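Local coordinates for FAD-binding PCMH-type domain-containing protein (Gibberella zeae, PDB 6YJO), which probably acts as an FAD-dependent oxidoreductase of the oxygen-dependent FAD-linked family, with its flavin held by covalent links to the protein, at residues L259-K264 with R302-D307; L248-N253 with I277-S282; T395-L400 with P411-L416. One frame throughout, in Å; residues are numbered along the deposited sequence.

Contact 1 of 3, residues L259-K264 with R302-D307; sequences LLAMQK and RPLLGD
A261 and D307 mark the tightest point between two helices, their CB atoms only 3.6 Å apart. The local axes approach to 9.5 Å and run nearly antiparallel at 165°, a spacing compatible with side-chain packing rather than backbone contact. A small residue at A261 lets the other helix bring two side chains up to it, D307 and L304, about one turn apart. The CG of D307 stands anti to its own carbonyl carbon (chi1 -58°), a torsion that sets OD2 3.8 Å from A261 CB. In L304, CG is anti to the backbone N (chi1 170°), and the CD1 branch reaches to 4.0 Å from A261 O. The same methyl lies 4.0 Å from M262 CG, so this branch fills the groove between A261 and the methionine chain, which it meets at a slant. This leucine-methionine part is buried and apolar.

Looser, and on the solvent side, are the D307 carboxylate and the end of K264. K264 also points toward the other helix, yet its NZ stays 5.3 Å from D307 OD2, too far for a salt bridge; any attraction between the opposite charges is probably weak and screened by solvent.

Beneath the buried part lies the antiparallel sheet. M262 and L304 both rest on M275 of strand 273-280, M262 also reaches L386 of strand 380-386, and on the far flank of helix 252-268, L259 and L260 pack against V360 of helix 357-371.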
ATOM      1  N   LEU A 259     -12.934 -10.340  18.843  1.00 61.91           N
ATOM      2  CA  LEU A 259     -12.034 -10.580  17.720  1.00 60.93           C
ATOM      3  C   LEU A 259     -12.222 -11.985  17.160  1.00 64.13           C
ATOM      4  O   LEU A 259     -12.140 -12.189  15.943  1.00 64.11           O
ATOM      5  CB  LEU A 259     -10.586 -10.354  18.153  1.00 58.80           C
ATOM      6  CG  LEU A 259     -10.240  -8.880  18.386  1.00 56.54           C
ATOM      7  CD1 LEU A 259      -8.967  -8.725  19.200  1.00 55.97           C
ATOM      8  CD2 LEU A 259     -10.120  -8.140  17.055  1.00 54.11           C
ATOM      9  N   LEU A 260     -12.481 -12.966  18.027  1.00 64.51           N
ATOM     10  CA  LEU A 260     -12.782 -14.311  17.548  1.00 64.53           C
ATOM     11  C   LEU A 260     -14.086 -14.328  16.760  1.00 64.02           C
ATOM     12  O   LEU A 260     -14.206 -15.054  15.769  1.00 62.87           O
ATOM     13  CB  LEU A 260     -12.846 -15.288  18.724  1.00 66.33           C
ATOM     14  CG  LEU A 260     -11.485 -15.693  19.289  1.00 66.32           C
ATOM     15  CD1 LEU A 260     -11.618 -16.273  20.692  1.00 68.11           C
ATOM     16  CD2 LEU A 260     -10.792 -16.695  18.360  1.00 66.63           C
ATOM     17  N   ALA A 261     -15.066 -13.520  17.174  1.00 65.18           N
ATOM     18  CA  ALA A 261     -16.322 -13.452  16.436  1.00 69.23           C
ATOM     19  C   ALA A 261     -16.133 -12.802  15.073  1.00 67.73           C
ATOM     20  O   ALA A 261     -16.853 -13.134  14.125  1.00 69.51           O
ATOM     21  CB  ALA A 261     -17.366 -12.689  17.250  1.00 70.10           C
ATOM     22  N   MET A 262     -15.166 -11.891  14.950  1.00 65.48           N
ATOM     23  CA  MET A 262     -14.931 -11.222  13.675  1.00 64.42           C
ATOM     24  C   MET A 262     -14.245 -12.147  12.679  1.00 62.21           C
ATOM     25  O   MET A 262     -14.520 -12.075  11.478  1.00 59.60           O
ATOM     26  CB  MET A 262     -14.090  -9.966  13.883  1.00 64.31           C
ATOM     27  CG  MET A 262     -14.905  -8.710  14.101  1.00 65.91           C
ATOM     28  SD  MET A 262     -13.864  -7.243  14.244  1.00 65.30           S
ATOM     29  CE  MET A 262     -13.093  -7.214  12.629  1.00 62.82           C
ATOM     30  N   GLN A 263     -13.337 -13.004  13.153  1.00 63.06           N
ATOM     31  CA  GLN A 263     -12.730 -13.998  12.273  1.00 64.34           C
ATOM     32  C   GLN A 263     -13.799 -14.846  11.603  1.00 66.70           C
ATOM     33  O   GLN A 263     -13.772 -15.050  10.385  1.00 67.14           O
ATOM     34  CB  GLN A 263     -11.767 -14.892  13.056  1.00 63.89           C
ATOM     35  CG  GLN A 263     -10.708 -14.146  13.853  1.00 60.91           C
ATOM     36  CD  GLN A 263      -9.520 -15.023  14.189  1.00 60.36           C
ATOM     37  OE1 GLN A 263      -8.396 -14.761  13.758  1.00 59.97           O
ATOM     38  NE2 GLN A 263      -9.761 -16.065  14.980  1.00 61.97           N
ATOM     39  N   LYS A 264     -14.750 -15.354  12.391  1.00 68.86           N
ATOM     40  CA  LYS A 264     -15.837 -16.151  11.834  1.00 71.48           C
ATOM     41  C   LYS A 264     -16.628 -15.348  10.812  1.00 69.90           C
ATOM     42  O   LYS A 264     -16.942 -15.845   9.725  1.00 70.25           O
ATOM     43  CB  LYS A 264     -16.754 -16.636  12.961  1.00 75.40           C
ATOM     44  CG  LYS A 264     -16.036 -17.401  14.069  1.00 75.95           C
ATOM     45  CD  LYS A 264     -16.877 -17.478  15.342  1.00 77.54           C
ATOM     46  CE  LYS A 264     -18.060 -18.419  15.187  1.00 79.79           C
ATOM     47  NZ  LYS A 264     -18.534 -18.927  16.503  1.00 81.28           N
ATOM     48  N   ARG A 302     -26.117  -8.648  11.085  1.00 74.79           N
ATOM     49  CA  ARG A 302     -26.861  -9.268  12.181  1.00 74.56           C
ATOM     50  C   ARG A 302     -26.091 -10.377  12.887  1.00 72.00           C
ATOM     51  O   ARG A 302     -26.089 -10.399  14.129  1.00 70.49           O
ATOM     52  CB  ARG A 302     -28.203  -9.787  11.646  1.00 76.61           C
ATOM     53  CG  ARG A 302     -29.233 -10.038  12.743  1.00 79.14           C
ATOM     54  CD  ARG A 302     -30.605 -10.444  12.193  1.00 81.95           C
ATOM     55  NE  ARG A 302     -31.083  -9.555  11.136  1.00 81.08           N
ATOM     56  CZ  ARG A 302     -31.442  -8.287  11.320  1.00 80.20           C
ATOM     57  NH1 ARG A 302     -31.372  -7.734  12.526  1.00 79.56           N
ATOM     58  NH2 ARG A 302     -31.867  -7.564  10.291  1.00 80.13           N
ATOM     59  N   PRO A 303     -25.427 -11.309  12.195  1.00 71.64           N
ATOM     60  CA  PRO A 303     -24.730 -12.377  12.934  1.00 72.69           C
ATOM     61  C   PRO A 303     -23.556 -11.867  13.752  1.00 70.88           C
ATOM     62  O   PRO A 303     -23.334 -12.351  14.870  1.00 72.19           O
ATOM     63  CB  PRO A 303     -24.281 -13.343  11.825  1.00 71.57           C
ATOM     64  CG  PRO A 303     -25.070 -12.957  10.604  1.00 72.26           C
ATOM     65  CD  PRO A 303     -25.305 -11.486  10.739  1.00 71.37           C
ATOM     66  N   LEU A 304     -22.794 -10.902  13.231  1.00 67.52           N
ATOM     67  CA  LEU A 304     -21.664 -10.367  13.987  1.00 65.84           C
ATOM     68  C   LEU A 304     -22.139  -9.503  15.150  1.00 65.46           C
ATOM     69  O   LEU A 304     -21.652  -9.642  16.278  1.00 64.78           O
ATOM     70  CB  LEU A 304     -20.742  -9.570  13.062  1.00 65.02           C
ATOM     71  CG  LEU A 304     -19.638  -8.743  13.730  1.00 63.28           C
ATOM     72  CD1 LEU A 304     -18.745  -9.613  14.604  1.00 62.79           C
ATOM     73  CD2 LEU A 304     -18.815  -8.025  12.673  1.00 61.14           C
ATOM     74  N   LEU A 305     -23.091  -8.600  14.895  1.00 66.27           N
ATOM     75  CA  LEU A 305     -23.605  -7.759  15.972  1.00 67.10           C
ATOM     76  C   LEU A 305     -24.224  -8.597  17.083  1.00 70.11           C
ATOM     77  O   LEU A 305     -24.210  -8.188  18.249  1.00 68.98           O
ATOM     78  CB  LEU A 305     -24.633  -6.763  15.429  1.00 67.33           C
ATOM     79  CG  LEU A 305     -24.136  -5.657  14.490  1.00 65.50           C
ATOM     80  CD1 LEU A 305     -25.263  -4.663  14.236  1.00 65.62           C
ATOM     81  CD2 LEU A 305     -22.902  -4.939  15.033  1.00 63.01           C
ATOM     82  N   GLY A 306     -24.773  -9.765  16.743  1.00 73.46           N
ATOM     83  CA  GLY A 306     -25.281 -10.658  17.772  1.00 75.42           C
ATOM     84  C   GLY A 306     -24.184 -11.156  18.692  1.00 75.45           C
ATOM     85  O   GLY A 306     -24.314 -11.104  19.919  1.00 76.00           O
ATOM     86  N   ASP A 307     -23.086 -11.649  18.111  1.00 74.32           N
ATOM     87  CA  ASP A 307     -21.953 -12.077  18.924  1.00 74.35           C
ATOM     88  C   ASP A 307     -21.394 -10.915  19.735  1.00 71.08           C
ATOM     89  O   ASP A 307     -20.997 -11.088  20.893  1.00 71.40           O
ATOM     90  CB  ASP A 307     -20.863 -12.676  18.035  1.00 75.42           C
ATOM     91  CG  ASP A 307     -21.357 -13.858  17.223  1.00 79.66           C
ATOM     92  OD1 ASP A 307     -22.346 -14.493  17.639  1.00 83.25           O
ATOM     93  OD2 ASP A 307     -20.754 -14.156  16.168  1.00 79.00           O
TER

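Contact 2 of 3, residues L248-N253 with I277-S282; sequences LDWNEN and IYMGPS
The indole of W250 and the side chain of I277 advance from opposite directions and meet through one methyl: I277 CD1 lies 3.4 Å from W250 CH2 and 3.5 Å from W250 CZ3. The methyl approaches the six-membered ring obliquely. M279 supplies the second apolar contact, its terminal CE lying near the ring plane, at the edge, 4.2 Å from W250 CZ3. I277 and M279, two apart on one strand, thus present their ends to the same part of the indole.

Torsions explain the reach of the isoleucine. CG1 is anti to the backbone N (chi1 179°) and CD1 continues the extended line (chi2 173°), carrying the methyl well off the strand. W250 is held in turn by its backbone: its N donates to Q284 OE1, while L248, two residues earlier, is joined to Q284 through main-chain bonds. The next residue after W250, N251, is at the N-cap of helix 252-268, its OD1 accepting from E254 N, which caps the first turn of the helix. A255 and L259 of that helix also pack on the indole, and I384 supports I277 from strand 380-386.

Strand 242-248, helix 252-268 and strand 273-280 form a split beta-alpha-beta unit, with strand 283-290 inserted between the two parallel strands; W250 sits in the turn between strand 242-248 and helix 252-268. At the exposed rim, D249 OD1 and S282 O are 3.9 Å apart, and since both are acceptors they offer each other no direct bond. Cohesion here therefore comes mainly from buried apolar packing around the indole.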
ATOM      1  N   LEU A 248     -17.300   0.806  20.091  1.00 62.59           N
ATOM      2  CA  LEU A 248     -17.233  -0.175  21.163  1.00 63.93           C
ATOM      3  C   LEU A 248     -16.267   0.303  22.237  1.00 60.64           C
ATOM      4  O   LEU A 248     -15.480   1.231  22.032  1.00 57.13           O
ATOM      5  CB  LEU A 248     -16.782  -1.546  20.647  1.00 66.25           C
ATOM      6  CG  LEU A 248     -17.684  -2.221  19.616  1.00 70.10           C
ATOM      7  CD1 LEU A 248     -17.034  -2.176  18.239  1.00 69.46           C
ATOM      8  CD2 LEU A 248     -17.973  -3.652  20.040  1.00 72.65           C
ATOM      9  N   ASP A 249     -16.357  -0.343  23.407  1.00 63.07           N
ATOM     10  CA  ASP A 249     -15.400  -0.153  24.501  1.00 64.41           C
ATOM     11  C   ASP A 249     -15.190  -1.517  25.178  1.00 66.30           C
ATOM     12  O   ASP A 249     -15.729  -1.809  26.250  1.00 68.23           O
ATOM     13  CB  ASP A 249     -15.875   0.904  25.491  1.00 66.17           C
ATOM     14  CG  ASP A 249     -14.841   1.202  26.552  1.00 67.83           C
ATOM     15  OD1 ASP A 249     -13.644   0.936  26.308  1.00 67.57           O
ATOM     16  OD2 ASP A 249     -15.226   1.685  27.633  1.00 70.17           O
ATOM     17  N   TRP A 250     -14.386  -2.357  24.532  1.00 65.82           N
ATOM     18  CA  TRP A 250     -14.082  -3.684  25.046  1.00 65.81           C
ATOM     19  C   TRP A 250     -13.196  -3.622  26.284  1.00 66.46           C
ATOM     20  O   TRP A 250     -12.401  -2.696  26.465  1.00 64.33           O
ATOM     21  CB  TRP A 250     -13.354  -4.508  23.985  1.00 63.54           C
ATOM     22  CG  TRP A 250     -14.197  -5.019  22.868  1.00 62.94           C
ATOM     23  CD1 TRP A 250     -15.550  -5.194  22.861  1.00 63.52           C
ATOM     24  CD2 TRP A 250     -13.729  -5.430  21.581  1.00 62.71           C
ATOM     25  NE1 TRP A 250     -15.950  -5.691  21.644  1.00 64.08           N
ATOM     26  CE2 TRP A 250     -14.852  -5.843  20.840  1.00 63.58           C
ATOM     27  CE3 TRP A 250     -12.467  -5.487  20.985  1.00 62.30           C
ATOM     28  CZ2 TRP A 250     -14.750  -6.308  19.531  1.00 64.31           C
ATOM     29  CZ3 TRP A 250     -12.366  -5.947  19.688  1.00 63.11           C
ATOM     30  CH2 TRP A 250     -13.500  -6.353  18.974  1.00 64.18           C
ATOM     31  N   ASN A 251     -13.346  -4.630  27.137  1.00 68.04           N
ATOM     32  CA  ASN A 251     -12.326  -5.027  28.093  1.00 67.90           C
ATOM     33  C   ASN A 251     -11.570  -6.228  27.531  1.00 65.45           C
ATOM     34  O   ASN A 251     -11.966  -6.812  26.523  1.00 64.48           O
ATOM     35  CB  ASN A 251     -12.960  -5.344  29.453  1.00 69.73           C
ATOM     36  CG  ASN A 251     -14.007  -6.446  29.375  1.00 71.38           C
ATOM     37  OD1 ASN A 251     -13.768  -7.508  28.809  1.00 70.64           O
ATOM     38  ND2 ASN A 251     -15.177  -6.187  29.936  1.00 73.62           N
ATOM     39  N   GLU A 252     -10.462  -6.583  28.189  1.00 66.14           N
ATOM     40  CA  GLU A 252      -9.598  -7.647  27.681  1.00 68.04           C
ATOM     41  C   GLU A 252     -10.394  -8.861  27.220  1.00 71.14           C
ATOM     42  O   GLU A 252     -10.199  -9.356  26.105  1.00 72.52           O
ATOM     43  CB  GLU A 252      -8.589  -8.067  28.751  1.00 70.37           C
ATOM     44  CG  GLU A 252      -7.721  -9.237  28.314  1.00 71.30           C
ATOM     45  CD  GLU A 252      -6.516  -9.456  29.210  1.00 70.85           C
ATOM     46  OE1 GLU A 252      -6.153  -8.528  29.959  1.00 70.34           O
ATOM     47  OE2 GLU A 252      -5.936 -10.560  29.162  1.00 71.66           O
ATOM     48  N   ASN A 253     -11.303  -9.351  28.064  1.00 72.34           N
ATOM     49  CA  ASN A 253     -12.009 -10.587  27.750  1.00 74.66           C
ATOM     50  C   ASN A 253     -13.144 -10.380  26.756  1.00 73.94           C
ATOM     51  O   ASN A 253     -13.497 -11.327  26.044  1.00 76.39           O
ATOM     52  CB  ASN A 253     -12.546 -11.236  29.025  1.00 78.44           C
ATOM     53  CG  ASN A 253     -13.400 -12.446  28.733  1.00 84.02           C
ATOM     54  OD1 ASN A 253     -12.892 -13.505  28.365  1.00 85.08           O
ATOM     55  ND2 ASN A 253     -14.709 -12.295  28.890  1.00 86.52           N
ATOM     56  N   ILE A 277     -11.414  -3.047  11.800  1.00 46.41           N
ATOM     57  CA  ILE A 277     -11.620  -2.599  13.176  1.00 47.31           C
ATOM     58  C   ILE A 277     -10.421  -1.772  13.612  1.00 44.36           C
ATOM     59  O   ILE A 277      -9.305  -2.291  13.708  1.00 42.49           O
ATOM     60  CB  ILE A 277     -11.850  -3.765  14.154  1.00 48.22           C
ATOM     61  CG1 ILE A 277     -12.033  -3.206  15.574  1.00 49.61           C
ATOM     62  CG2 ILE A 277     -10.697  -4.762  14.115  1.00 46.10           C
ATOM     63  CD1 ILE A 277     -12.430  -4.232  16.601  1.00 50.48           C
ATOM     64  N   TYR A 278     -10.662  -0.493  13.888  1.00 44.98           N
ATOM     65  CA  TYR A 278      -9.684   0.347  14.564  1.00 45.97           C
ATOM     66  C   TYR A 278      -9.653  -0.006  16.046  1.00 47.19           C
ATOM     67  O   TYR A 278     -10.695  -0.017  16.710  1.00 47.33           O
ATOM     68  CB  TYR A 278     -10.054   1.823  14.371  1.00 48.03           C
ATOM     69  CG  TYR A 278      -9.388   2.785  15.335  1.00 50.62           C
ATOM     70  CD1 TYR A 278      -9.863   2.944  16.633  1.00 53.04           C
ATOM     71  CD2 TYR A 278      -8.305   3.556  14.939  1.00 51.24           C
ATOM     72  CE1 TYR A 278      -9.262   3.821  17.513  1.00 53.91           C
ATOM     73  CE2 TYR A 278      -7.702   4.440  15.812  1.00 52.90           C
ATOM     74  CZ  TYR A 278      -8.184   4.568  17.098  1.00 54.42           C
ATOM     75  OH  TYR A 278      -7.584   5.446  17.973  1.00 56.59           O
ATOM     76  N   MET A 279      -8.465  -0.307  16.564  1.00 47.27           N
ATOM     77  CA  MET A 279      -8.259  -0.471  17.997  1.00 46.19           C
ATOM     78  C   MET A 279      -7.245   0.564  18.457  1.00 44.09           C
ATOM     79  O   MET A 279      -6.120   0.605  17.947  1.00 42.25           O
ATOM     80  CB  MET A 279      -7.772  -1.876  18.341  1.00 46.61           C
ATOM     81  CG  MET A 279      -8.577  -2.990  17.710  1.00 47.64           C
ATOM     82  SD  MET A 279      -8.087  -4.625  18.301  1.00 50.83           S
ATOM     83  CE  MET A 279      -8.435  -4.494  20.052  1.00 51.02           C
ATOM     84  N   GLY A 280      -7.646   1.393  19.416  1.00 44.13           N
ATOM     85  CA  GLY A 280      -6.776   2.398  19.974  1.00 44.81           C
ATOM     86  C   GLY A 280      -6.654   2.261  21.477  1.00 47.02           C
ATOM     87  O   GLY A 280      -7.210   1.345  22.090  1.00 46.51           O
ATOM     88  N   PRO A 281      -5.920   3.183  22.103  1.00 49.82           N
ATOM     89  CA  PRO A 281      -5.660   3.057  23.545  1.00 51.66           C
ATOM     90  C   PRO A 281      -6.888   3.236  24.421  1.00 52.69           C
ATOM     91  O   PRO A 281      -6.854   2.813  25.584  1.00 53.27           O
ATOM     92  CB  PRO A 281      -4.626   4.159  23.811  1.00 53.48           C
ATOM     93  CG  PRO A 281      -4.840   5.154  22.705  1.00 53.22           C
ATOM     94  CD  PRO A 281      -5.218   4.333  21.509  1.00 51.31           C
ATOM     95  N   SER A 282      -7.967   3.838  23.918  1.00 52.56           N
ATOM     96  CA  SER A 282      -9.132   4.143  24.739  1.00 54.03           C
ATOM     97  C   SER A 282     -10.433   3.546  24.216  1.00 55.62           C
ATOM     98  O   SER A 282     -11.488   3.790  24.813  1.00 56.19           O
ATOM     99  CB  SER A 282      -9.289   5.664  24.879  1.00 54.75           C
ATOM    100  OG  SER A 282      -8.657   6.340  23.806  1.00 56.33           O
TER

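Contact 3 of 3, residues T395-L400 with P411-L416; sequences TNAKTL and PHRDKL
T395 meets R413 where two irregular parts of the long connection between strands 380-386 and 417-423 fold back on each other, the second shaped into a type I beta turn, H412-K415. The turn is identified by the K415 N to H412 O hydrogen bond of 2.9 Å and by the backbone angles of R413 and D414. T395 CG2, anti to its backbone N, sits 3.5 Å from R413 O, while the hydroxyl is directed elsewhere, to G389 O. In the reverse sense, R413 CB lies 3.6 Å from T395 O, so each residue sets a carbon beside the other's carbonyl oxygen.

The arginine chain runs extended from CG to NE, then turns at its last torsion (chi4 -70°). That turn presents one guanidinium face to A397, whose CB lies 3.4 Å from R413 NH1, offset toward the rim of the group. The rotation is fixed further by polar partners outside the two segments: NH2 forms a salt bridge with D188, and NH1 donates to V394 O. Because D188 lies just before strand 190-196, the arginine ties this connection to the part of the fold carrying the neighbouring sheet.

A water joins the turn to T395, donating to R413 O at 2.7 Å and to K415 O at 2.9 Å, with a weak additional bond to T395 OG1. D414 has CG between its backbone N and carbonyl carbon (chi1 60°), and the lysine of the same turn folds toward it. K415 NZ meets D414 OD1 on the syn side at 2.7 Å, 18° out of the carboxylate plane. The same ammonium lies in the plane of the H412 ring, at its edge, where K415 NZ makes a weak 3.5 Å bond to H412 ND1.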
ATOM      1  N   THR A 395      -8.951 -13.452  -2.628  1.00 50.51           N
ATOM      2  CA  THR A 395      -8.481 -14.799  -2.317  1.00 51.22           C
ATOM      3  C   THR A 395      -8.251 -15.625  -3.578  1.00 52.01           C
ATOM      4  O   THR A 395      -7.249 -16.345  -3.682  1.00 51.17           O
ATOM      5  CB  THR A 395      -9.483 -15.486  -1.391  1.00 51.78           C
ATOM      6  OG1 THR A 395      -9.656 -14.689  -0.213  1.00 51.03           O
ATOM      7  CG2 THR A 395      -8.990 -16.861  -0.984  1.00 53.30           C
ATOM      8  N   ASN A 396      -9.163 -15.543  -4.544  1.00 53.68           N
ATOM      9  CA  ASN A 396      -9.055 -16.294  -5.790  1.00 55.81           C
ATOM     10  C   ASN A 396      -9.076 -15.363  -6.995  1.00 54.35           C
ATOM     11  O   ASN A 396      -9.686 -15.663  -8.026  1.00 53.80           O
ATOM     12  CB  ASN A 396     -10.168 -17.334  -5.891  1.00 60.69           C
ATOM     13  CG  ASN A 396     -10.103 -18.361  -4.781  1.00 64.35           C
ATOM     14  OD1 ASN A 396     -10.996 -18.436  -3.937  1.00 65.66           O
ATOM     15  ND2 ASN A 396      -9.039 -19.158  -4.773  1.00 66.13           N
ATOM     16  N   ALA A 397      -8.407 -14.216  -6.875  1.00 52.62           N
ATOM     17  CA  ALA A 397      -8.262 -13.308  -8.004  1.00 50.42           C
ATOM     18  C   ALA A 397      -7.770 -14.066  -9.230  1.00 47.91           C
ATOM     19  O   ALA A 397      -6.986 -15.014  -9.130  1.00 46.48           O
ATOM     20  CB  ALA A 397      -7.295 -12.175  -7.653  1.00 48.83           C
ATOM     21  N   LYS A 398      -8.238 -13.638 -10.397  1.00 47.73           N
ATOM     22  CA  LYS A 398      -8.019 -14.342 -11.647  1.00 50.22           C
ATOM     23  C   LYS A 398      -7.316 -13.435 -12.648  1.00 45.69           C
ATOM     24  O   LYS A 398      -7.334 -12.207 -12.526  1.00 42.01           O
ATOM     25  CB  LYS A 398      -9.346 -14.817 -12.257  1.00 55.98           C
ATOM     26  CG  LYS A 398     -10.215 -15.661 -11.341  1.00 60.60           C
ATOM     27  CD  LYS A 398      -9.579 -17.012 -11.042  1.00 64.69           C
ATOM     28  CE  LYS A 398     -10.518 -17.906 -10.239  1.00 68.71           C
ATOM     29  NZ  LYS A 398      -9.772 -18.746  -9.260  1.00 70.38           N
ATOM     30  N   THR A 399      -6.703 -14.057 -13.652  1.00 47.31           N
ATOM     31  CA  THR A 399      -6.274 -13.311 -14.825  1.00 48.18           C
ATOM     32  C   THR A 399      -7.492 -12.683 -15.487  1.00 51.36           C
ATOM     33  O   THR A 399      -8.525 -13.338 -15.662  1.00 52.02           O
ATOM     34  CB  THR A 399      -5.537 -14.223 -15.808  1.00 48.61           C
ATOM     35  OG1 THR A 399      -4.281 -14.625 -15.242  1.00 48.91           O
ATOM     36  CG2 THR A 399      -5.287 -13.495 -17.120  1.00 47.62           C
ATOM     37  N   LEU A 400      -7.374 -11.411 -15.847  1.00 52.03           N
ATOM     38  CA  LEU A 400      -8.530 -10.669 -16.324  1.00 52.29           C
ATOM     39  C   LEU A 400      -9.146 -11.345 -17.545  1.00 53.07           C
ATOM     40  O   LEU A 400      -8.448 -11.914 -18.390  1.00 51.78           O
ATOM     41  CB  LEU A 400      -8.133  -9.226 -16.639  1.00 52.47           C
ATOM     42  CG  LEU A 400      -7.686  -8.472 -15.383  1.00 53.49           C
ATOM     43  CD1 LEU A 400      -7.368  -7.011 -15.660  1.00 53.49           C
ATOM     44  CD2 LEU A 400      -8.746  -8.589 -14.299  1.00 54.20           C
ATOM     45  N   PRO A 411       1.911 -12.909  -2.348  1.00 44.16           N
ATOM     46  CA  PRO A 411       1.831 -14.270  -1.804  1.00 46.43           C
ATOM     47  C   PRO A 411       0.722 -14.511  -0.786  1.00 47.92           C
ATOM     48  O   PRO A 411       0.529 -15.655  -0.359  1.00 50.33           O
ATOM     49  CB  PRO A 411       3.198 -14.427  -1.137  1.00 47.24           C
ATOM     50  CG  PRO A 411       3.457 -13.045  -0.578  1.00 45.42           C
ATOM     51  CD  PRO A 411       2.807 -12.059  -1.542  1.00 44.23           C
ATOM     52  N   HIS A 412      -0.016 -13.471  -0.387  1.00 47.20           N
ATOM     53  CA  HIS A 412      -0.843 -13.526   0.811  1.00 47.21           C
ATOM     54  C   HIS A 412      -2.331 -13.719   0.518  1.00 49.78           C
ATOM     55  O   HIS A 412      -3.162 -13.463   1.397  1.00 50.98           O
ATOM     56  CB  HIS A 412      -0.628 -12.264   1.647  1.00 43.57           C
ATOM     57  CG  HIS A 412       0.798 -12.035   2.041  1.00 42.76           C
ATOM     58  ND1 HIS A 412       1.543 -12.971   2.728  1.00 42.99           N
ATOM     59  CD2 HIS A 412       1.618 -10.975   1.846  1.00 41.24           C
ATOM     60  CE1 HIS A 412       2.758 -12.499   2.937  1.00 42.30           C
ATOM     61  NE2 HIS A 412       2.831 -11.289   2.411  1.00 41.75           N
ATOM     62  N   ARG A 413      -2.689 -14.180  -0.682  1.00 49.58           N
ATOM     63  CA  ARG A 413      -4.102 -14.421  -0.961  1.00 49.52           C
ATOM     64  C   ARG A 413      -4.693 -15.483  -0.046  1.00 48.98           C
ATOM     65  O   ARG A 413      -5.918 -15.534   0.117  1.00 47.27           O
ATOM     66  CB  ARG A 413      -4.294 -14.813  -2.426  1.00 49.84           C
ATOM     67  CG  ARG A 413      -3.998 -13.677  -3.383  1.00 48.25           C
ATOM     68  CD  ARG A 413      -4.201 -14.059  -4.834  1.00 48.88           C
ATOM     69  NE  ARG A 413      -3.516 -13.103  -5.698  1.00 48.92           N
ATOM     70  CZ  ARG A 413      -3.901 -11.843  -5.863  1.00 47.58           C
ATOM     71  NH1 ARG A 413      -4.972 -11.387  -5.228  1.00 46.47           N
ATOM     72  NH2 ARG A 413      -3.216 -11.038  -6.664  1.00 47.14           N
ATOM     73  N   ASP A 414      -3.855 -16.322   0.561  1.00 51.75           N
ATOM     74  CA  ASP A 414      -4.328 -17.321   1.511  1.00 55.46           C
ATOM     75  C   ASP A 414      -4.499 -16.761   2.916  1.00 55.19           C
ATOM     76  O   ASP A 414      -5.019 -17.466   3.788  1.00 57.50           O
ATOM     77  CB  ASP A 414      -3.366 -18.514   1.543  1.00 59.44           C
ATOM     78  CG  ASP A 414      -1.957 -18.119   1.961  1.00 62.03           C
ATOM     79  OD1 ASP A 414      -1.687 -16.905   2.097  1.00 61.36           O
ATOM     80  OD2 ASP A 414      -1.118 -19.023   2.157  1.00 64.39           O
ATOM     81  N   LYS A 415      -4.079 -15.523   3.156  1.00 51.68           N
ATOM     82  CA  LYS A 415      -4.229 -14.928   4.473  1.00 49.48           C
ATOM     83  C   LYS A 415      -5.649 -14.396   4.655  1.00 49.05           C
ATOM     84  O   LYS A 415      -6.365 -14.103   3.694  1.00 49.04           O
ATOM     85  CB  LYS A 415      -3.212 -13.806   4.677  1.00 46.58           C
ATOM     86  CG  LYS A 415      -1.763 -14.213   4.410  1.00 47.63           C
ATOM     87  CD  LYS A 415      -1.340 -15.413   5.257  1.00 49.23           C
ATOM     88  CE  LYS A 415       0.125 -15.770   5.026  1.00 49.51           C
ATOM     89  NZ  LYS A 415       0.406 -16.120   3.605  1.00 49.99           N
ATOM     90  N   LEU A 416      -6.054 -14.272   5.915  1.00 48.14           N
ATOM     91  CA  LEU A 416      -7.390 -13.802   6.245  1.00 47.61           C
ATOM     92  C   LEU A 416      -7.427 -12.375   6.764  1.00 46.48           C
ATOM     93  O   LEU A 416      -8.380 -11.652   6.468  1.00 46.17           O
ATOM     94  CB  LEU A 416      -8.035 -14.722   7.288  1.00 48.78           C
ATOM     95  CG  LEU A 416      -9.446 -14.355   7.748  1.00 48.88           C
ATOM     96  CD1 LEU A 416     -10.436 -14.473   6.598  1.00 50.30           C
ATOM     97  CD2 LEU A 416      -9.868 -15.231   8.916  1.00 49.52           C
TER
HETATM   98  O   HOH W   1      -7.747 -16.135   2.066  1.00 41.92           O

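How the contacts relate
From the N terminus, 248-253, leading into helix 252-268, opens contact 2, and 259-264 further along that helix opens contact 1; 277-282 then closes contact 2 before 302-307 closes contact 1, so the two loops cross. They also touch: M262 CE is 3.7 Å from I277 CG2, and L259 CG is 3.8 Å from W250 CZ3. Together they seat helices 252-268 and 294-308 on the seven-stranded sheet. Contact 3 follows in series, closing the shorter loop from 395-400 to 411-416 within the connection of strands 380-386 and 417-423. It brushes contact 1 where Q263 O comes 4.2 Å from L416 CD2, but does not touch contact 2.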